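Side-chain contacts in particle-associated lyase (Acinetobacter bacteriophage AP22, PDB 4Y9V), which probably cleaves the capsular polysaccharide of Acinetobacter baumannii as a phage tailspike lyase, helping the virus to reach the cell surface: residues 176-179 against 185-188; 190-195 against 315-320. All coordinates share one frame; numbering follows the deposited sequence. Where two conformers were deposited one is given.

How the interactions relate
Followed from the N terminus, the chain first makes interaction 1, where strand 172-181 turns back within a few residues and pairs with strand 184-187, closing a short hairpin in the Ig-like region. The next residues, 190-195, form the loop leading toward strand 201-207, and interaction 2 joins this loop to residues 315-320, closing a loop of about 120 residues. The two contacts neither nest nor cross but stand in series; the centres of interaction 1 and interaction 2 are about 16 Å apart. Interaction 1 lies wholly within the Ig-like region, whereas interaction 2 ties that region to the pectin lyase-like beta-helix. Both also touch the second subunit of the trimer.

Interaction 1. Residues 176-179 against 185-188; sequences EVAS and VKFF
Phe188 lays its ring against Ala178, whose methyl group sits over one face: CB is 3.6 Å from the centroid of the Phe188 ring and 16° off the ring normal, a CH-pi contact. The ring reaches this place because CG of Phe188 leaves anti to its own carbonyl carbon (chi1 -74°). CE2 is the ring atom that comes in closest, 3.5 Å from Ala178 CB. On the other side of the ring plane from the methyl, near CD2 and CE2, the carboxylate of Glu176 passes obliquely, its plane turned 79° from the ring, and its OE2 is hydrogen-bonded to Asn296 of the second subunit. The backbone also pins Phe188, since Phe188 N donates to Glu176 O (3.0 Å). Water 1 adds a second link by accepting from Glu176 N and donating to Phe188 O.

Strands 172-181 and 184-187 form an antiparallel beta hairpin, and its pairing is interrupted by a classic beta bulge: Ala178 and Ser179 both face Lys186. Lys186 O therefore receives two donors from the same face of its carbonyl plane, Ala178 N at 2.8 Å and Ser179 N at 3.2 Å. In return, Lys186 N gives its hydrogen to Ser179 O (2.9 Å). On the face shared by Ser179 and Lys186, the Ser179 hydroxyl leans over the start of the lysine chain, with OG 3.4 Å from Lys186 CB. The rest of that chain is fully extended and leads away from the hairpin, carrying NZ to a salt bridge with Glu328 of the second subunit. Val177 and Val185 meet through CG2 of the former and CG1 of the latter, 4.0 Å apart, their side chains crossing at about a right angle, and both also rest on Ile146.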
loop_
_atom_site.group_PDB
_atom_site.type_symbol
_atom_site.label_atom_id
_atom_site.label_comp_id
_atom_site.label_asym_id
_atom_site.label_seq_id
_atom_site.Cartn_x
_atom_site.Cartn_y
_atom_site.Cartn_z
ATOM N N GLU A 176 15.749 -19.818 10.700
ATOM C CA GLU A 176 17.084 -19.468 11.189
ATOM C C GLU A 176 17.136 -19.695 12.697
ATOM O O GLU A 176 16.262 -19.283 13.444
ATOM C CB GLU A 176 17.453 -18.026 10.858
ATOM C CG GLU A 176 18.846 -17.676 11.365
ATOM C CD GLU A 176 19.314 -16.323 10.904
ATOM O OE1 GLU A 176 19.697 -16.254 9.737
ATOM O OE2 GLU A 176 19.290 -15.392 11.688
ATOM N N VAL A 177 18.203 -20.381 13.126
ATOM C CA VAL A 177 18.358 -20.744 14.522
ATOM C C VAL A 177 18.741 -19.529 15.368
ATOM O O VAL A 177 19.710 -18.827 15.076
ATOM C CB VAL A 177 19.421 -21.842 14.648
ATOM C CG1 VAL A 177 19.665 -22.191 16.115
ATOM C CG2 VAL A 177 18.992 -23.064 13.874
ATOM N N ALA A 178 17.993 -19.329 16.451
ATOM C CA ALA A 178 18.265 -18.321 17.463
ATOM C C ALA A 178 19.130 -18.852 18.603
ATOM O O ALA A 178 19.981 -18.138 19.127
ATOM C CB ALA A 178 16.975 -17.744 17.997
ATOM N N SER A 179 18.906 -20.091 19.052
ATOM C CA SER A 179 19.703 -20.673 20.119
ATOM C C SER A 179 19.484 -22.179 20.107
ATOM O O SER A 179 18.481 -22.674 19.612
ATOM C CB SER A 179 19.396 -20.079 21.468
ATOM O OG SER A 179 18.065 -20.410 21.863
ATOM N N VAL A 185 15.899 -26.493 19.819
ATOM C CA VAL A 185 16.258 -25.469 18.847
ATOM C C VAL A 185 15.232 -24.350 18.922
ATOM O O VAL A 185 14.049 -24.583 18.620
ATOM C CB VAL A 185 16.287 -26.073 17.447
ATOM C CG1 VAL A 185 16.646 -25.009 16.403
ATOM C CG2 VAL A 185 17.270 -27.244 17.393
ATOM N N LYS A 186 15.643 -23.159 19.355
ATOM C CA LYS A 186 14.768 -21.983 19.278
ATOM C C LYS A 186 15.070 -21.300 17.965
ATOM O O LYS A 186 16.271 -21.145 17.620
ATOM C CB LYS A 186 15.023 -21.066 20.473
ATOM C CG LYS A 186 14.022 -19.933 20.589
ATOM C CD LYS A 186 14.180 -19.124 21.864
ATOM C CE LYS A 186 13.063 -18.107 22.050
ATOM N NZ LYS A 186 13.199 -17.321 23.281
ATOM N N PHE A 187 14.050 -20.908 17.222
ATOM C CA PHE A 187 14.239 -20.267 15.922
ATOM C C PHE A 187 13.548 -18.909 15.934
ATOM O O PHE A 187 12.663 -18.638 16.728
ATOM C CB PHE A 187 13.763 -21.166 14.764
ATOM C CG PHE A 187 12.277 -21.479 14.760
ATOM C CD1 PHE A 187 11.756 -22.562 15.429
ATOM C CD2 PHE A 187 11.398 -20.650 14.058
ATOM C CE1 PHE A 187 10.398 -22.842 15.391
ATOM C CE2 PHE A 187 10.069 -20.915 14.014
ATOM C CZ PHE A 187 9.564 -22.007 14.692
ATOM N N PHE A 188 13.969 -18.046 15.003
ATOM C CA PHE A 188 13.379 -16.733 14.879
ATOM C C PHE A 188 12.021 -16.810 14.189
ATOM O O PHE A 188 11.842 -17.494 13.161
ATOM C CB PHE A 188 14.316 -15.807 14.102
ATOM C CG PHE A 188 15.502 -15.384 14.927
ATOM C CD1 PHE A 188 15.369 -14.456 15.930
ATOM C CD2 PHE A 188 16.771 -15.911 14.683
ATOM C CE1 PHE A 188 16.466 -14.040 16.683
ATOM C CE2 PHE A 188 17.860 -15.509 15.424
ATOM C CZ PHE A 188 17.710 -14.549 16.420
HETATM O O HOH W 1 13.356 -18.294 11.265
#

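Interaction 2. Residues 190-195 against 315-320; sequences RAYDNY and CRNGYV
The Tyr192 and Arg316 side chains slide past each other in opposite directions, the ring and guanidinium planes 23° apart. Over one face of the ring lies Arg316 CD, 3.9 Å from the centroid of the Tyr192 ring, a CH-pi contact; over one face of the guanidinium lies Tyr192 CB, 3.3 Å from Arg316 NE. Water 2 lies at the edge of the ring, in its plane, and water 3 likewise at the edge of the guanidinium. A bend at chi3 of the arginine turns the guanidinium back over the tyrosine CB while CD stays above the ring.

At the far end of the tyrosine, Asn317 ND2 donates to Tyr192 OH over 3.0 Å in a nearly straight bond, 173° at the hydrogen, with the oxygen lying in the amide plane. The amide and ring planes stand 74° apart. Water 2 completes a small circuit, accepting from Tyr192 OH and donating to Asn317 OD1, so both ends of the amide are engaged. Asn317 sits where the chain turns a corner between strands 315-316 and 318-321 of the pectin lyase-like beta-helix, and the loop of the Ig-like domain docks there.

Water 3 gathers Asp193 OD2, Tyr195 OH and Arg316 NH2, bridging groups that do not touch directly. Beyond the two segments, Arg316 NE forms a salt bridge with Glu341 and NH1 donates to Gly172 O. In the conformer described, the buried guanidinium is thus gripped at its edge and, on one face, by Tyr192 CB; a second deposited conformer means that this grip is not exclusive. Its charge is probably balanced largely by Glu341, while Asp193, linked through water rather than paired directly, would add a weaker, water-mediated attraction between the domains.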
loop_
_atom_site.group_PDB
_atom_site.type_symbol
_atom_site.label_atom_id
_atom_site.label_comp_id
_atom_site.label_asym_id
_atom_site.label_seq_id
_atom_site.Cartn_x
_atom_site.Cartn_y
_atom_site.Cartn_z
ATOM N N ARG A 190 7.759 -17.447 13.967
ATOM C CA ARG A 190 6.767 -18.382 14.440
ATOM C C ARG A 190 6.484 -19.375 13.323
ATOM O O ARG A 190 6.551 -19.062 12.119
ATOM C CB ARG A 190 5.445 -17.682 14.889
ATOM C CG ARG A 190 5.664 -16.632 15.963
ATOM C CD ARG A 190 6.104 -17.265 17.303
ATOM N NE ARG A 190 6.299 -16.242 18.343
ATOM C CZ ARG A 190 7.422 -15.537 18.530
ATOM N NH1 ARG A 190 8.484 -15.753 17.784
ATOM N NH2 ARG A 190 7.456 -14.615 19.467
ATOM N N ALA A 191 6.168 -20.608 13.702
ATOM C CA ALA A 191 5.929 -21.655 12.706
ATOM C C ALA A 191 4.767 -21.273 11.789
ATOM O O ALA A 191 3.728 -20.792 12.231
ATOM C CB ALA A 191 5.558 -22.940 13.439
ATOM N N TYR A 192 4.940 -21.576 10.501
ATOM C CA TYR A 192 3.914 -21.341 9.522
ATOM C C TYR A 192 2.977 -22.516 9.332
ATOM O O TYR A 192 1.956 -22.390 8.625
ATOM C CB TYR A 192 4.516 -20.931 8.148
ATOM C CG TYR A 192 5.057 -19.537 8.206
ATOM C CD1 TYR A 192 4.242 -18.455 7.953
ATOM C CD2 TYR A 192 6.351 -19.254 8.565
ATOM C CE1 TYR A 192 4.657 -17.148 8.027
ATOM C CE2 TYR A 192 6.801 -17.946 8.682
ATOM C CZ TYR A 192 5.949 -16.911 8.410
ATOM O OH TYR A 192 6.428 -15.593 8.546
ATOM N N ASP A 193 3.240 -23.651 9.941
ATOM C CA ASP A 193 2.415 -24.840 9.787
ATOM C C ASP A 193 2.572 -25.708 11.031
ATOM O O ASP A 193 3.405 -25.459 11.885
ATOM C CB ASP A 193 2.778 -25.582 8.483
ATOM C CG ASP A 193 1.697 -26.431 7.844
ATOM O OD1 ASP A 193 0.628 -26.628 8.478
ATOM O OD2 ASP A 193 1.943 -26.912 6.707
ATOM N N ASN A 194 1.699 -26.723 11.091
ATOM C CA ASN A 194 1.777 -27.769 12.087
ATOM C C ASN A 194 2.678 -28.900 11.569
ATOM O O ASN A 194 2.555 -29.295 10.403
ATOM C CB ASN A 194 0.390 -28.385 12.319
ATOM C CG ASN A 194 -0.571 -27.350 12.838
ATOM O OD1 ASN A 194 -0.360 -26.767 13.899
ATOM N ND2 ASN A 194 -1.635 -27.077 12.093
ATOM N N TYR A 195 3.514 -29.439 12.441
ATOM C CA TYR A 195 4.375 -30.580 12.119
ATOM C C TYR A 195 4.423 -31.479 13.345
ATOM O O TYR A 195 4.680 -30.989 14.447
ATOM C CB TYR A 195 5.804 -30.169 11.743
ATOM C CG TYR A 195 5.907 -29.118 10.672
ATOM C CD1 TYR A 195 5.921 -29.414 9.319
ATOM C CD2 TYR A 195 5.962 -27.765 11.018
ATOM C CE1 TYR A 195 6.008 -28.404 8.374
ATOM C CE2 TYR A 195 6.051 -26.767 10.085
ATOM C CZ TYR A 195 6.083 -27.087 8.734
ATOM O OH TYR A 195 6.158 -26.127 7.757
ATOM N N CYS A 315 5.980 -21.885 -0.958
ATOM C CA CYS A 315 6.396 -20.485 -1.036
ATOM C C CYS A 315 5.577 -19.652 -0.039
ATOM O O CYS A 315 4.369 -19.815 0.073
ATOM C CB CYS A 315 6.129 -19.867 -2.406
ATOM S SG CYS A 315 7.135 -20.593 -3.732
ATOM N N ARG A 316 6.249 -18.697 0.601
ATOM C CA ARG A 316 5.537 -17.833 1.556
ATOM C C ARG A 316 6.331 -16.562 1.735
ATOM O O ARG A 316 7.570 -16.518 1.555
ATOM C CB ARG A 316 5.170 -18.595 2.843
ATOM C CG ARG A 316 6.349 -19.236 3.526
ATOM C CD ARG A 316 5.955 -19.844 4.852
ATOM N NE ARG A 316 4.822 -20.756 4.832
ATOM C CZ ARG A 316 4.909 -22.082 4.817
ATOM N NH1 ARG A 316 6.056 -22.690 4.674
ATOM N NH2 ARG A 316 3.799 -22.796 4.963
ATOM N N ASN A 317 5.622 -15.503 2.129
ATOM C CA ASN A 317 6.147 -14.167 2.396
ATOM C C ASN A 317 6.707 -13.535 1.134
ATOM O O ASN A 317 7.816 -12.991 1.103
ATOM C CB ASN A 317 7.136 -14.145 3.537
ATOM C CG ASN A 317 6.514 -14.482 4.873
ATOM O OD1 ASN A 317 5.314 -14.234 5.096
ATOM N ND2 ASN A 317 7.312 -15.032 5.771
ATOM N N GLY A 318 5.902 -13.551 0.079
ATOM C CA GLY A 318 6.247 -12.917 -1.179
ATOM C C GLY A 318 5.588 -11.561 -1.327
ATOM O O GLY A 318 4.415 -11.394 -0.959
ATOM N N TYR A 319 6.289 -10.584 -1.887
ATOM C CA TYR A 319 5.747 -9.253 -2.101
ATOM C C TYR A 319 6.272 -8.716 -3.440
ATOM O O TYR A 319 7.458 -8.407 -3.534
ATOM C CB TYR A 319 6.101 -8.363 -0.901
ATOM C CG TYR A 319 5.561 -6.956 -1.073
ATOM C CD1 TYR A 319 4.207 -6.706 -0.936
ATOM C CD2 TYR A 319 6.318 -5.869 -1.442
ATOM C CE1 TYR A 319 3.640 -5.471 -1.103
ATOM C CE2 TYR A 319 5.752 -4.641 -1.607
ATOM C CZ TYR A 319 4.389 -4.421 -1.442
ATOM O OH TYR A 319 3.878 -3.160 -1.596
ATOM N N VAL A 320 5.411 -8.649 -4.436
ATOM C CA VAL A 320 5.739 -8.145 -5.784
ATOM C C VAL A 320 5.004 -6.834 -5.964
ATOM O O VAL A 320 3.788 -6.790 -5.761
ATOM C CB VAL A 320 5.321 -9.176 -6.856
ATOM C CG1 VAL A 320 5.617 -8.630 -8.235
ATOM C CG2 VAL A 320 6.000 -10.540 -6.625
HETATM O O HOH W 2 4.490 -13.706 7.703
HETATM O O HOH W 3 4.240 -25.789 5.539
#